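Local coordinates for putative uncharacterized protein PH0594 (PDB 4HXF) that acts as a hexameric, self-compartmentalising serine protease of the acylaminoacyl peptidase type, pairing a beta-propeller with an alpha/beta-hydrolase domain, at residues V27-T32 with T336-L341; K170-S175 with P194-Y199; G407-Y412 with E452-R457. All coordinates share one frame; numbering follows the deposited sequence.

Contact 1 of 3, residues V27-T32 with T336-L341; sequences VAYVLT and TDYNGL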
loop_
_atom_site.group_PDB
_atom_site.type_symbol
_atom_site.label_atom_id
_atom_site.label_comp_id
_atom_site.label_asym_id
_atom_site.label_seq_id
_atom_site.Cartn_x
_atom_site.Cartn_y
_atom_site.Cartn_z
ATOM N N VAL A 27 -14.380 -40.026 8.906
ATOM C CA VAL A 27 -13.355 -40.036 7.901
ATOM C C VAL A 27 -13.009 -38.598 7.601
ATOM O O VAL A 27 -13.959 -37.769 7.541
ATOM C CB VAL A 27 -13.939 -40.769 6.716
ATOM C CG1 VAL A 27 -12.939 -40.915 5.568
ATOM C CG2 VAL A 27 -14.324 -42.157 7.221
ATOM N N ALA A 28 -11.732 -38.269 7.431
ATOM C CA ALA A 28 -11.339 -36.941 6.952
ATOM C C ALA A 28 -10.443 -37.152 5.765
ATOM O O ALA A 28 -9.767 -38.178 5.627
ATOM C CB ALA A 28 -10.607 -36.112 8.001
ATOM N N TYR A 29 -10.470 -36.172 4.856
ATOM C CA TYR A 29 -9.596 -36.208 3.690
ATOM C C TYR A 29 -9.485 -34.827 3.125
ATOM O O TYR A 29 -10.246 -33.899 3.560
ATOM C CB TYR A 29 -10.105 -37.242 2.624
ATOM C CG TYR A 29 -11.510 -37.052 2.132
ATOM C CD1 TYR A 29 -12.551 -37.643 2.796
ATOM C CD2 TYR A 29 -11.798 -36.158 1.104
ATOM C CE1 TYR A 29 -13.867 -37.422 2.403
ATOM C CE2 TYR A 29 -13.109 -35.996 0.669
ATOM C CZ TYR A 29 -14.143 -36.599 1.342
ATOM O OH TYR A 29 -15.458 -36.459 0.994
ATOM N N VAL A 30 -8.610 -34.579 2.150
ATOM C CA VAL A 30 -8.367 -33.274 1.557
ATOM C C VAL A 30 -8.900 -33.289 0.122
ATOM O O VAL A 30 -8.636 -34.243 -0.605
ATOM C CB VAL A 30 -6.866 -32.826 1.492
ATOM C CG1 VAL A 30 -6.717 -31.480 0.904
ATOM C CG2 VAL A 30 -6.322 -32.934 2.947
ATOM N N LEU A 31 -9.713 -32.314 -0.160
ATOM C CA LEU A 31 -10.272 -32.057 -1.529
ATOM C C LEU A 31 -9.461 -30.885 -2.111
ATOM O O LEU A 31 -9.435 -29.786 -1.504
ATOM C CB LEU A 31 -11.732 -31.668 -1.410
ATOM C CG LEU A 31 -12.372 -31.069 -2.671
ATOM C CD1 LEU A 31 -12.405 -32.086 -3.807
ATOM C CD2 LEU A 31 -13.824 -30.653 -2.333
ATOM N N THR A 32 -8.784 -31.140 -3.227
ATOM C CA THR A 32 -7.954 -30.164 -3.919
ATOM C C THR A 32 -8.511 -29.830 -5.275
ATOM O O THR A 32 -8.910 -30.735 -5.976
ATOM C CB THR A 32 -6.491 -30.617 -4.067
ATOM O OG1 THR A 32 -5.988 -30.878 -2.709
ATOM C CG2 THR A 32 -5.592 -29.594 -4.841
ATOM N N THR A 336 -17.534 -41.935 -2.051
ATOM C CA THR A 336 -17.601 -40.565 -2.687
ATOM C C THR A 336 -17.784 -40.778 -4.191
ATOM O O THR A 336 -17.340 -41.792 -4.779
ATOM C CB THR A 336 -16.427 -39.660 -2.404
ATOM O OG1 THR A 336 -15.229 -40.141 -3.051
ATOM C CG2 THR A 336 -16.119 -39.434 -0.931
ATOM N N ASP A 337 -18.294 -39.740 -4.872
ATOM C CA ASP A 337 -18.421 -39.751 -6.271
ATOM C C ASP A 337 -18.201 -38.302 -6.825
ATOM O O ASP A 337 -19.030 -37.742 -7.553
ATOM C CB ASP A 337 -19.783 -40.232 -6.733
ATOM C CG ASP A 337 -19.811 -40.550 -8.213
ATOM O OD1 ASP A 337 -18.763 -40.828 -8.809
ATOM O OD2 ASP A 337 -20.928 -40.511 -8.771
ATOM N N TYR A 338 -17.113 -37.686 -6.385
ATOM C CA TYR A 338 -16.840 -36.278 -6.723
ATOM C C TYR A 338 -16.818 -35.986 -8.193
ATOM O O TYR A 338 -17.386 -34.981 -8.607
ATOM C CB TYR A 338 -15.523 -35.770 -6.138
ATOM C CG TYR A 338 -15.610 -35.388 -4.681
ATOM C CD1 TYR A 338 -15.433 -36.312 -3.682
ATOM C CD2 TYR A 338 -16.002 -34.127 -4.310
ATOM C CE1 TYR A 338 -15.530 -36.003 -2.341
ATOM C CE2 TYR A 338 -16.183 -33.818 -2.964
ATOM C CZ TYR A 338 -15.898 -34.734 -1.996
ATOM O OH TYR A 338 -16.073 -34.402 -0.696
ATOM N N ASN A 339 -16.246 -36.898 -9.010
ATOM C CA ASN A 339 -16.108 -36.655 -10.443
ATOM C C ASN A 339 -17.145 -37.333 -11.326
ATOM O O ASN A 339 -17.024 -37.377 -12.526
ATOM C CB ASN A 339 -14.681 -36.942 -10.924
ATOM C CG ASN A 339 -13.635 -36.060 -10.239
ATOM O OD1 ASN A 339 -13.790 -34.872 -10.265
ATOM N ND2 ASN A 339 -12.622 -36.674 -9.606
ATOM N N GLY A 340 -18.146 -37.907 -10.634
ATOM C CA GLY A 340 -19.187 -38.668 -11.326
ATOM C C GLY A 340 -19.962 -37.877 -12.347
ATOM O O GLY A 340 -20.300 -38.414 -13.423
ATOM N N LEU A 341 -20.260 -36.618 -12.057
ATOM C CA LEU A 341 -21.022 -35.819 -13.007
ATOM C C LEU A 341 -20.185 -35.387 -14.163
ATOM O O LEU A 341 -20.682 -35.370 -15.308
ATOM C CB LEU A 341 -21.732 -34.650 -12.321
ATOM C CG LEU A 341 -22.690 -34.977 -11.144
ATOM C CD1 LEU A 341 -23.350 -33.739 -10.577
ATOM C CD2 LEU A 341 -23.750 -35.977 -11.613
#

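Contact 2 of 3, residues K170-S175 with P194-Y199; sequences KPRFSS and PRYFKY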
loop_
_atom_site.group_PDB
_atom_site.type_symbol
_atom_site.label_atom_id
_atom_site.label_comp_id
_atom_site.label_asym_id
_atom_site.label_seq_id
_atom_site.Cartn_x
_atom_site.Cartn_y
_atom_site.Cartn_z
ATOM N N LYS A 170 18.537 -33.232 14.455
ATOM C CA LYS A 170 19.264 -34.349 13.895
ATOM C C LYS A 170 19.789 -33.983 12.534
ATOM O O LYS A 170 19.423 -32.949 11.991
ATOM C CB LYS A 170 18.316 -35.556 13.758
ATOM C CG LYS A 170 17.990 -36.175 15.077
ATOM C CD LYS A 170 19.164 -36.861 15.817
ATOM C CE LYS A 170 18.712 -37.636 17.044
ATOM N NZ LYS A 170 19.962 -38.023 17.775
ATOM N N PRO A 171 20.687 -34.828 11.981
ATOM C CA PRO A 171 21.064 -34.602 10.581
ATOM C C PRO A 171 19.943 -34.511 9.578
ATOM O O PRO A 171 18.786 -34.937 9.899
ATOM C CB PRO A 171 21.952 -35.855 10.297
ATOM C CG PRO A 171 22.454 -36.233 11.634
ATOM C CD PRO A 171 21.283 -36.038 12.569
ATOM N N ARG A 172 20.170 -33.825 8.421
ATOM C CA ARG A 172 19.177 -33.685 7.364
ATOM C C ARG A 172 18.632 -35.101 6.994
ATOM O O ARG A 172 19.393 -36.119 7.109
ATOM C CB ARG A 172 19.712 -32.904 6.046
ATOM C CG ARG A 172 20.711 -33.608 5.273
ATOM C CD ARG A 172 21.178 -32.667 4.110
ATOM N NE ARG A 172 21.993 -31.691 4.723
ATOM C CZ ARG A 172 22.909 -30.978 4.056
ATOM N NH1 ARG A 172 23.027 -31.181 2.808
ATOM N NH2 ARG A 172 23.672 -30.143 4.661
ATOM N N PHE A 173 17.390 -35.127 6.581
ATOM C CA PHE A 173 16.689 -36.308 6.134
ATOM C C PHE A 173 16.472 -37.318 7.253
ATOM O O PHE A 173 16.340 -38.494 6.969
ATOM C CB PHE A 173 17.495 -36.884 4.947
ATOM C CG PHE A 173 16.911 -36.659 3.627
ATOM C CD1 PHE A 173 16.524 -37.719 2.849
ATOM C CD2 PHE A 173 16.701 -35.399 3.191
ATOM C CE1 PHE A 173 15.954 -37.484 1.606
ATOM C CE2 PHE A 173 16.175 -35.166 1.933
ATOM C CZ PHE A 173 15.862 -36.211 1.159
ATOM N N SER A 174 16.318 -36.869 8.499
ATOM C CA SER A 174 15.879 -37.690 9.591
ATOM C C SER A 174 14.388 -37.660 9.695
ATOM O O SER A 174 13.672 -36.752 9.187
ATOM C CB SER A 174 16.546 -37.303 10.901
ATOM O OG SER A 174 18.003 -37.439 10.843
ATOM N N SER A 175 13.831 -38.680 10.301
ATOM C CA SER A 175 12.390 -38.751 10.504
ATOM C C SER A 175 12.075 -39.238 11.934
ATOM O O SER A 175 12.930 -39.756 12.646
ATOM C CB SER A 175 11.688 -39.621 9.443
ATOM O OG SER A 175 12.114 -40.905 9.595
ATOM N N PRO A 194 26.598 -39.457 3.893
ATOM C CA PRO A 194 25.375 -40.128 4.386
ATOM C C PRO A 194 24.838 -41.144 3.401
ATOM O O PRO A 194 24.822 -40.910 2.200
ATOM C CB PRO A 194 24.369 -38.963 4.623
ATOM C CG PRO A 194 25.220 -37.748 4.653
ATOM C CD PRO A 194 26.387 -38.019 3.717
ATOM N N ARG A 195 24.405 -42.280 3.927
ATOM C CA ARG A 195 23.910 -43.399 3.098
ATOM C C ARG A 195 22.406 -43.329 2.830
ATOM O O ARG A 195 21.567 -44.206 3.207
ATOM C CB ARG A 195 24.341 -44.704 3.734
ATOM C CG ARG A 195 25.761 -44.809 4.123
ATOM C CD ARG A 195 26.722 -44.755 2.926
ATOM N NE ARG A 195 26.504 -45.721 1.853
ATOM C CZ ARG A 195 27.022 -46.956 1.877
ATOM N NH1 ARG A 195 27.687 -47.390 2.928
ATOM N NH2 ARG A 195 26.812 -47.749 0.839
ATOM N N TYR A 196 22.006 -42.233 2.192
ATOM C CA TYR A 196 20.623 -41.939 1.953
ATOM C C TYR A 196 19.930 -43.029 1.211
ATOM O O TYR A 196 20.524 -43.560 0.318
ATOM C CB TYR A 196 20.525 -40.710 1.094
ATOM C CG TYR A 196 21.063 -39.438 1.697
ATOM C CD1 TYR A 196 22.182 -38.817 1.163
ATOM C CD2 TYR A 196 20.493 -38.922 2.819
ATOM C CE1 TYR A 196 22.620 -37.617 1.711
ATOM C CE2 TYR A 196 20.957 -37.726 3.407
ATOM C CZ TYR A 196 22.013 -37.052 2.791
ATOM O OH TYR A 196 22.445 -35.882 3.417
ATOM N N PHE A 197 18.753 -43.438 1.694
ATOM C CA PHE A 197 17.867 -44.484 1.057
ATOM C C PHE A 197 18.492 -45.868 1.185
ATOM O O PHE A 197 17.966 -46.819 0.648
ATOM C CB PHE A 197 17.377 -44.170 -0.371
ATOM C CG PHE A 197 16.513 -42.960 -0.472
ATOM C CD1 PHE A 197 17.083 -41.708 -0.656
ATOM C CD2 PHE A 197 15.130 -43.074 -0.427
ATOM C CE1 PHE A 197 16.310 -40.559 -0.760
ATOM C CE2 PHE A 197 14.333 -41.923 -0.513
ATOM C CZ PHE A 197 14.916 -40.683 -0.688
ATOM N N LYS A 198 19.576 -46.028 1.905
ATOM C CA LYS A 198 20.298 -47.276 2.048
ATOM C C LYS A 198 20.540 -47.749 3.466
ATOM O O LYS A 198 20.093 -48.909 3.806
ATOM C CB LYS A 198 21.604 -47.357 1.256
ATOM C CG LYS A 198 22.396 -48.673 1.540
ATOM C CD LYS A 198 22.068 -49.828 0.644
ATOM C CE LYS A 198 22.636 -49.621 -0.759
ATOM N NZ LYS A 198 23.999 -49.927 -1.242
ATOM N N TYR A 199 21.157 -46.905 4.316
ATOM C CA TYR A 199 21.325 -47.262 5.698
ATOM C C TYR A 199 20.914 -46.177 6.661
ATOM O O TYR A 199 21.176 -45.033 6.421
ATOM C CB TYR A 199 22.762 -47.604 5.981
ATOM C CG TYR A 199 23.288 -48.801 5.171
ATOM C CD1 TYR A 199 24.345 -48.657 4.333
ATOM C CD2 TYR A 199 22.762 -50.097 5.327
ATOM C CE1 TYR A 199 24.834 -49.720 3.537
ATOM C CE2 TYR A 199 23.311 -51.183 4.578
ATOM C CZ TYR A 199 24.370 -50.977 3.708
ATOM O OH TYR A 199 24.950 -51.996 2.879
#

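Contact 3 of 3, residues G407-Y412 with E452-R457; sequences GYYIVY and EPQADR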
loop_
_atom_site.group_PDB
_atom_site.type_symbol
_atom_site.label_atom_id
_atom_site.label_comp_id
_atom_site.label_asym_id
_atom_site.label_seq_id
_atom_site.Cartn_x
_atom_site.Cartn_y
_atom_site.Cartn_z
ATOM N N GLY A 407 -7.247 -38.809 -31.239
ATOM C CA GLY A 407 -7.177 -39.690 -32.403
ATOM C C GLY A 407 -5.863 -40.487 -32.436
ATOM O O GLY A 407 -5.505 -41.037 -33.491
ATOM N N TYR A 408 -5.196 -40.610 -31.288
ATOM C CA TYR A 408 -3.950 -41.404 -31.216
ATOM C C TYR A 408 -4.115 -42.740 -30.488
ATOM O O TYR A 408 -4.793 -42.807 -29.474
ATOM C CB TYR A 408 -2.784 -40.666 -30.531
ATOM C CG TYR A 408 -2.348 -39.327 -31.083
ATOM C CD1 TYR A 408 -3.099 -38.160 -30.904
ATOM C CD2 TYR A 408 -1.194 -39.233 -31.859
ATOM C CE1 TYR A 408 -2.746 -36.947 -31.465
ATOM C CE2 TYR A 408 -0.840 -37.991 -32.419
ATOM C CZ TYR A 408 -1.562 -36.893 -32.193
ATOM O OH TYR A 408 -1.175 -35.694 -32.727
ATOM N N TYR A 409 -3.518 -43.772 -31.052
ATOM C CA TYR A 409 -3.205 -44.956 -30.250
ATOM C C TYR A 409 -2.220 -44.546 -29.168
ATOM O O TYR A 409 -1.298 -43.771 -29.408
ATOM C CB TYR A 409 -2.543 -46.057 -31.074
ATOM C CG TYR A 409 -3.515 -46.942 -31.847
ATOM C CD1 TYR A 409 -3.823 -46.643 -33.171
ATOM C CD2 TYR A 409 -4.079 -48.074 -31.259
ATOM C CE1 TYR A 409 -4.618 -47.503 -33.930
ATOM C CE2 TYR A 409 -4.895 -48.913 -31.987
ATOM C CZ TYR A 409 -5.156 -48.610 -33.326
ATOM O OH TYR A 409 -5.984 -49.542 -33.990
ATOM N N ILE A 410 -2.354 -45.158 -28.016
ATOM C CA ILE A 410 -1.432 -44.998 -26.890
ATOM C C ILE A 410 -0.935 -46.423 -26.565
ATOM O O ILE A 410 -1.744 -47.384 -26.472
ATOM C CB ILE A 410 -2.193 -44.484 -25.650
ATOM C CG1 ILE A 410 -3.079 -43.259 -25.996
ATOM C CG2 ILE A 410 -1.268 -44.214 -24.482
ATOM C CD1 ILE A 410 -2.307 -42.042 -26.566
ATOM N N VAL A 411 0.387 -46.542 -26.464
ATOM C CA VAL A 411 0.970 -47.856 -26.147
ATOM C C VAL A 411 2.014 -47.686 -25.072
ATOM O O VAL A 411 2.801 -46.769 -25.071
ATOM C CB VAL A 411 1.512 -48.595 -27.381
ATOM C CG1 VAL A 411 2.594 -47.926 -28.083
ATOM C CG2 VAL A 411 1.972 -50.058 -26.988
ATOM N N TYR A 412 2.052 -48.616 -24.147
ATOM C CA TYR A 412 2.985 -48.516 -23.016
ATOM C C TYR A 412 3.189 -49.913 -22.330
ATOM O O TYR A 412 2.265 -50.752 -22.325
ATOM C CB TYR A 412 2.480 -47.501 -22.007
ATOM C CG TYR A 412 1.097 -47.684 -21.371
ATOM C CD1 TYR A 412 -0.051 -47.150 -21.930
ATOM C CD2 TYR A 412 0.950 -48.411 -20.229
ATOM C CE1 TYR A 412 -1.254 -47.366 -21.325
ATOM C CE2 TYR A 412 -0.310 -48.556 -19.588
ATOM C CZ TYR A 412 -1.384 -47.977 -20.183
ATOM O OH TYR A 412 -2.586 -48.180 -19.507
ATOM N N GLU A 452 -2.946 -54.647 -33.832
ATOM C CA GLU A 452 -3.719 -53.488 -34.306
ATOM C C GLU A 452 -3.206 -53.043 -35.690
ATOM O O GLU A 452 -2.413 -52.071 -35.835
ATOM C CB GLU A 452 -3.650 -52.348 -33.279
ATOM C CG GLU A 452 -4.439 -52.691 -31.981
ATOM C CD GLU A 452 -5.947 -52.645 -32.197
ATOM O OE1 GLU A 452 -6.716 -53.325 -31.459
ATOM O OE2 GLU A 452 -6.437 -51.914 -33.112
ATOM N N PRO A 453 -3.743 -53.687 -36.705
ATOM C CA PRO A 453 -3.320 -53.236 -38.039
ATOM C C PRO A 453 -3.772 -51.858 -38.409
ATOM O O PRO A 453 -3.203 -51.291 -39.324
ATOM C CB PRO A 453 -3.969 -54.233 -39.021
ATOM C CG PRO A 453 -4.683 -55.202 -38.204
ATOM C CD PRO A 453 -4.436 -54.985 -36.725
ATOM N N GLN A 454 -4.742 -51.302 -37.701
ATOM C CA GLN A 454 -5.092 -49.886 -37.958
ATOM C C GLN A 454 -4.091 -48.858 -37.360
ATOM O O GLN A 454 -4.242 -47.664 -37.579
ATOM C CB GLN A 454 -6.467 -49.647 -37.405
ATOM C CG GLN A 454 -7.561 -50.350 -38.170
ATOM C CD GLN A 454 -8.852 -50.309 -37.394
ATOM O OE1 GLN A 454 -9.017 -51.116 -36.453
ATOM N NE2 GLN A 454 -9.716 -49.343 -37.698
ATOM N N ALA A 455 -3.103 -49.314 -36.611
ATOM C CA ALA A 455 -2.038 -48.519 -36.042
ATOM C C ALA A 455 -1.072 -48.248 -37.204
ATOM O O ALA A 455 -0.691 -49.165 -37.912
ATOM C CB ALA A 455 -1.362 -49.264 -34.867
ATOM N N ASP A 456 -0.817 -46.960 -37.473
ATOM C CA ASP A 456 0.050 -46.527 -38.576
ATOM C C ASP A 456 1.515 -46.614 -38.204
ATOM O O ASP A 456 2.023 -45.748 -37.461
ATOM C CB ASP A 456 -0.274 -45.088 -38.948
ATOM C CG ASP A 456 0.356 -44.641 -40.243
ATOM O OD1 ASP A 456 1.224 -45.348 -40.775
ATOM O OD2 ASP A 456 -0.099 -43.632 -40.800
ATOM N N ARG A 457 2.174 -47.669 -38.702
ATOM C CA ARG A 457 3.573 -47.904 -38.442
ATOM C C ARG A 457 4.452 -46.773 -38.896
ATOM O O ARG A 457 5.573 -46.682 -38.425
ATOM C CB ARG A 457 4.044 -49.198 -39.161
ATOM C CG ARG A 457 3.453 -50.509 -38.727
ATOM C CD ARG A 457 3.771 -51.633 -39.738
ATOM N NE ARG A 457 3.596 -52.983 -39.174
ATOM C CZ ARG A 457 2.419 -53.518 -38.849
ATOM N NH1 ARG A 457 2.362 -54.752 -38.318
ATOM N NH2 ARG A 457 1.300 -52.825 -39.032
#

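Contact 1 of 3, residues V27-T32 with T336-L341
Tyr29 and Tyr338 approach from opposite directions, and each brings its hydroxyl to the rim of the other ring, the two ring planes steeply inclined: the OH of Tyr338 lies at the edge of the Tyr29 ring, in its plane, and the OH of Tyr29 takes the same place on the Tyr338 ring. The two hydroxyls, Tyr29 OH and Tyr338 OH, are hydrogen-bonded at 2.7 Å, and Glu48 binds Tyr29 OH as well. Behind the hydroxyls, ring carbons pack too, Tyr29 CE2 lying 3.9 Å from Tyr338 CE1. With CG between the backbone N and the carbonyl carbon (chi1 56°), the Tyr29 ring is carried toward Tyr338. Leu31 CD2 approaches the Tyr338 ring obliquely, 4.0 Å from Tyr338 CE2. Thr336 adds its methyl, with CG2 3.6 Å from Tyr29 OH. In the seven-bladed propeller, 27-32 belongs to the second strand of the first blade, whereas 336-341 follows the last strand of the seventh, so side chains here bring the two ends of the ring together. A type I turn from Asp337 to Gly340 presents Tyr338; Glu324 accepts hydrogen bonds from Tyr338 N and Asn339 N and is bonded to Thr336 OG1. Gly161 and Glu162 of a neighbouring subunit pack on Tyr338 and Leu31, and the Leu31 side chain lies about 6 Å from a bound magnesium ion.

Contact 2 of 3, residues K170-S175 with P194-Y199
Aromatic contacts dominate between Phe173 and the Tyr196-Phe197 pair. The Phe173 and Tyr196 side chains run at about a right angle to each other, their ring centroids 5.5 Å apart and their planes 70° apart, an oblique pairing that is neither a stack nor a T. The closest atoms are Phe173 CB and Tyr196 CE2, at 3.9 Å. Further out, Phe197 CE1 lies at the edge of the Phe173 ring, 3.9 Å from Phe173 CE1. Phe141 also meets the Phe173 ring, while Trp506 meets Phe197.

Aliphatic packing completes the grip on Tyr196. Its OH is 3.4 Å from Arg172 CG, the methylene part of the arginine passing the phenol end, and Pro194 CB rests 3.5 Å above one face of the Tyr196 ring, toward the rim.

No hydrogen bond joins the two segments; their polar ends are held from outside. Tyr196 OH bonds the carbonyl of Val137, and the Arg172 chain, bent about its CG-CD bond (chi3 74°), leads its guanidinium to a salt bridge with Glu134. Within 170-175 the type II turn from Pro171 to Ser174 is tied by Ser174 OG, which donates to Pro171 O at 2.8 Å from well above the carbonyl plane. Phe173, third in that turn, has positive phi (66°), as type II turns have at this position, and its CB points toward 194-199.

The turn carries the chain from the outer strand of the third propeller blade to the inner strand of the fourth, and 194-199 lies in the loop joining that blade's second and third strands. Blade connectors and such loops share one rim of a beta-propeller. Here that rim looks toward the hydrolase domain: the Phe197 side chain comes within about 7 Å of the bound inhibitor.

Contact 3 of 3, residues G407-Y412 with E452-R457
Strand 409-412 and the turn at Glu452-Ala455 approach with Tyr409 CA and Ala455 CA 6.9 Å apart, too far for a sheet pairing, so side chains make the contact. The setting is the alpha/beta-hydrolase sheet: strand 409-413 runs parallel beside 378-384, and after helix 436-451 the chain comes back to strand 460-465 on the far side of 378-384, a beta-alpha-beta crossover. The segment 452-457 is the exit from that helix. Its type I turn is closed by Ala455 N donating to Glu452 O at 2.9 Å; in the other segment, Gly407 ends helix 398-405 in a Schellman motif.

Tyr409 OH donates to Glu452 OE2 at 2.6 Å; the oxygen is met on its anti side, 28° out of the carboxylate plane, and lies at the edge of the tyrosine ring. The bend of the Glu452 chain at chi2 (-73°) turns the carboxylate back so that OE2 meets the hydroxyl; Glu452 CG packs 3.8 Å from Tyr409 CE2. The other carboxylate oxygen, OE1, bonds Tyr367 OH and a hexanediol probably from the crystallisation liquor. Gln454 turns its amide to Lys369, leaving CB 3.5 Å from Tyr409 OH. Phe448 of the crossover helix also meets the Tyr409 ring. Ala455 closes over one face, CB lying 4.0 Å from the centroid of the Tyr409 ring and 19° off its normal in a CH-pi contact.

Contacts 1 and 2 both lie in the propeller, centres about 35 Å apart, with contact 2 nested along the chain inside the long loop that contact 1 closes. The first joins the opening blade to the segment leaving the last; the second lies where the third blade passes to the fourth. Contact 3 follows in series in the hydrolase domain, about 34 Å from contact 1 and 45 Å from contact 2, centre to centre, and on the opposite side of the chain's centre from the latter. None touches another. Contact 1 meets a second subunit of the hexamer, contact 2 faces the inhibitor site between the domains, and contact 3 packs the hydrolase sheet against a helix exit.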